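Local atomic coordinates of lybatide 2 (PDB entry 5NGN), a protein that is of unknown molecular function but belongs to the lybatides, small cysteine-rich peptides of wolfberry that fold as a disulfide-stapled helical scaffold. Residues C3-S8 with T20-C25. Numbering follows the deposited sequence.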
loop_
_atom_site.group_PDB
_atom_site.type_symbol
_atom_site.label_atom_id
_atom_site.label_comp_id
_atom_site.label_asym_id
_atom_site.label_seq_id
_atom_site.Cartn_x
_atom_site.Cartn_y
_atom_site.Cartn_z
ATOM N N CYS A 3 0.110 -3.045 -2.802
ATOM C CA CYS A 3 -1.180 -2.450 -2.511
ATOM C C CYS A 3 -2.361 -3.081 -3.225
ATOM O O CYS A 3 -3.489 -2.553 -3.205
ATOM C CB CYS A 3 -1.231 -0.899 -2.665
ATOM S SG CYS A 3 -0.014 -0.062 -1.659
ATOM N N SER A 4 -2.151 -4.309 -3.737
ATOM C CA SER A 4 -3.213 -5.026 -4.395
ATOM C C SER A 4 -4.436 -5.315 -3.490
ATOM O O SER A 4 -5.541 -5.511 -4.006
ATOM C CB SER A 4 -2.668 -6.340 -4.980
ATOM O OG SER A 4 -2.128 -7.168 -3.970
ATOM N N GLU A 5 -4.181 -5.410 -2.195
ATOM C CA GLU A 5 -5.310 -5.584 -1.243
ATOM C C GLU A 5 -6.273 -4.452 -1.219
ATOM O O GLU A 5 -7.401 -4.685 -0.801
ATOM C CB GLU A 5 -4.785 -5.873 0.194
ATOM C CG GLU A 5 -3.834 -7.072 0.231
ATOM C CD GLU A 5 -2.375 -6.718 -0.000
ATOM O OE1 GLU A 5 -2.044 -5.701 -0.580
ATOM O OE2 GLU A 5 -1.502 -7.573 0.416
ATOM N N TYR A 6 -5.826 -3.262 -1.598
ATOM C CA TYR A 6 -6.572 -2.057 -1.319
ATOM C C TYR A 6 -6.828 -1.143 -2.482
ATOM O O TYR A 6 -7.670 -0.256 -2.397
ATOM C CB TYR A 6 -5.839 -1.268 -0.306
ATOM C CG TYR A 6 -5.452 -1.970 0.935
ATOM C CD1 TYR A 6 -6.438 -2.564 1.760
ATOM C CD2 TYR A 6 -4.144 -2.101 1.319
ATOM C CE1 TYR A 6 -6.076 -3.198 2.927
ATOM C CE2 TYR A 6 -3.768 -2.768 2.476
ATOM C CZ TYR A 6 -4.742 -3.258 3.324
ATOM O OH TYR A 6 -4.389 -3.867 4.469
ATOM N N CYS A 7 -6.092 -1.315 -3.613
ATOM C CA CYS A 7 -6.001 -0.358 -4.692
ATOM C C CYS A 7 -6.038 -1.080 -6.017
ATOM O O CYS A 7 -5.589 -2.205 -6.103
ATOM C CB CYS A 7 -4.653 0.413 -4.608
ATOM S SG CYS A 7 -4.244 1.302 -3.128
ATOM N N SER A 8 -6.463 -0.370 -7.051
ATOM C CA SER A 8 -6.250 -0.888 -8.409
ATOM C C SER A 8 -4.903 -0.490 -8.960
ATOM O O SER A 8 -4.312 -1.222 -9.783
ATOM C CB SER A 8 -7.402 -0.467 -9.331
ATOM O OG SER A 8 -7.378 0.925 -9.444
ATOM N N THR A 20 0.256 -2.175 9.842
ATOM C CA THR A 20 -0.422 -0.878 9.812
ATOM C C THR A 20 0.260 0.107 8.868
ATOM O O THR A 20 -0.397 0.855 8.142
ATOM C CB THR A 20 -0.679 -0.216 11.242
ATOM O OG1 THR A 20 -1.608 -1.101 11.952
ATOM C CG2 THR A 20 -1.251 1.103 11.133
ATOM N N GLN A 21 1.602 0.106 8.890
ATOM C CA GLN A 21 2.338 0.986 7.977
ATOM C C GLN A 21 2.092 0.657 6.523
ATOM O O GLN A 21 1.921 1.565 5.683
ATOM C CB GLN A 21 3.811 1.021 8.302
ATOM C CG GLN A 21 4.034 1.809 9.594
ATOM C CD GLN A 21 5.461 1.964 10.007
ATOM O OE1 GLN A 21 6.199 2.679 9.341
ATOM N NE2 GLN A 21 5.815 1.437 11.167
ATOM N N TYR A 22 2.060 -0.615 6.168
ATOM C CA TYR A 22 1.669 -0.999 4.821
ATOM C C TYR A 22 0.300 -0.463 4.435
ATOM O O TYR A 22 0.116 0.136 3.368
ATOM C CB TYR A 22 1.711 -2.537 4.675
ATOM C CG TYR A 22 1.305 -3.053 3.307
ATOM C CD1 TYR A 22 2.148 -2.923 2.229
ATOM C CD2 TYR A 22 0.085 -3.674 3.099
ATOM C CE1 TYR A 22 1.826 -3.443 1.011
ATOM C CE2 TYR A 22 -0.253 -4.224 1.878
ATOM C CZ TYR A 22 0.643 -4.096 0.820
ATOM O OH TYR A 22 0.304 -4.618 -0.419
ATOM N N THR A 23 -0.697 -0.691 5.306
ATOM C CA THR A 23 -2.044 -0.236 5.003
ATOM C C THR A 23 -2.107 1.315 4.835
ATOM O O THR A 23 -2.727 1.815 3.882
ATOM C CB THR A 23 -3.009 -0.740 6.104
ATOM O OG1 THR A 23 -2.867 -2.159 6.253
ATOM C CG2 THR A 23 -4.416 -0.349 5.769
ATOM N N LEU A 24 -1.465 2.017 5.782
ATOM C CA LEU A 24 -1.365 3.502 5.644
ATOM C C LEU A 24 -0.750 3.942 4.343
ATOM O O LEU A 24 -1.289 4.773 3.627
ATOM C CB LEU A 24 -0.530 4.033 6.771
ATOM C CG LEU A 24 -1.210 4.089 8.151
ATOM C CD1 LEU A 24 -0.162 4.231 9.188
ATOM C CD2 LEU A 24 -2.276 5.132 8.199
ATOM N N CYS A 25 0.390 3.303 4.007
ATOM C CA CYS A 25 1.029 3.632 2.753
ATOM C C CYS A 25 0.048 3.455 1.628
ATOM O O CYS A 25 -0.080 4.289 0.744
ATOM C CB CYS A 25 2.248 2.763 2.604
ATOM S SG CYS A 25 3.352 3.124 1.209
#
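In the cystine-stapled helical scaffold of lybatide 2, Tyr22 reaches from helix 19-30 into the N-terminal loop 3-8, where its hydroxyl meets Cys3 and Glu5. The phenol oxygen OH accepts the backbone N-H of Cys3, N to OH 2.9 Å with an N-H...O angle of 148°, and donates its own proton to Glu5 OE1 at 2.6 Å from OH. OE1 receives it on the syn side, somewhat out of the carboxylate plane, and lies at the edge of the phenol ring near its plane, while the carboxylate stands 80° to that ring. With CG anti to the backbone N (chi1 179°), the Tyr22 ring extends off the helix to the loop; the bend at chi2 of Glu5 brings the acid round to the hydroxyl. These two bonds are likely to fix the rotation of the O-H. A phenylalanine in place of Tyr22 would probably leave the Cys3 N-H and the Glu5 carboxylate without their shared partner. Cys3 SG approaches the same ring obliquely, 5.2 Å from its centroid, in a sulfur-aromatic contact. Tyr6 crosses Tyr22 at a slant, CE2 to CE2 3.9 Å, and Glu5 CB sits over the centre of one face of the Tyr6 ring. Thr23 OG1, which also hydrogen-bonds to Gln19 O one helical turn back, lies 2.9 Å from Tyr6 OH. Within the turn Cys3-Tyr6, Tyr6 N hydrogen-bonds to Cys3 O at 2.9 Å. Disulfides Cys3-Cys26 and Cys7-Cys31 tie this loop to helix 19-30 and to the tail just beyond it, whereas Cys14-Cys25 fastens the intervening loop to the same helix, the one helix of the chain.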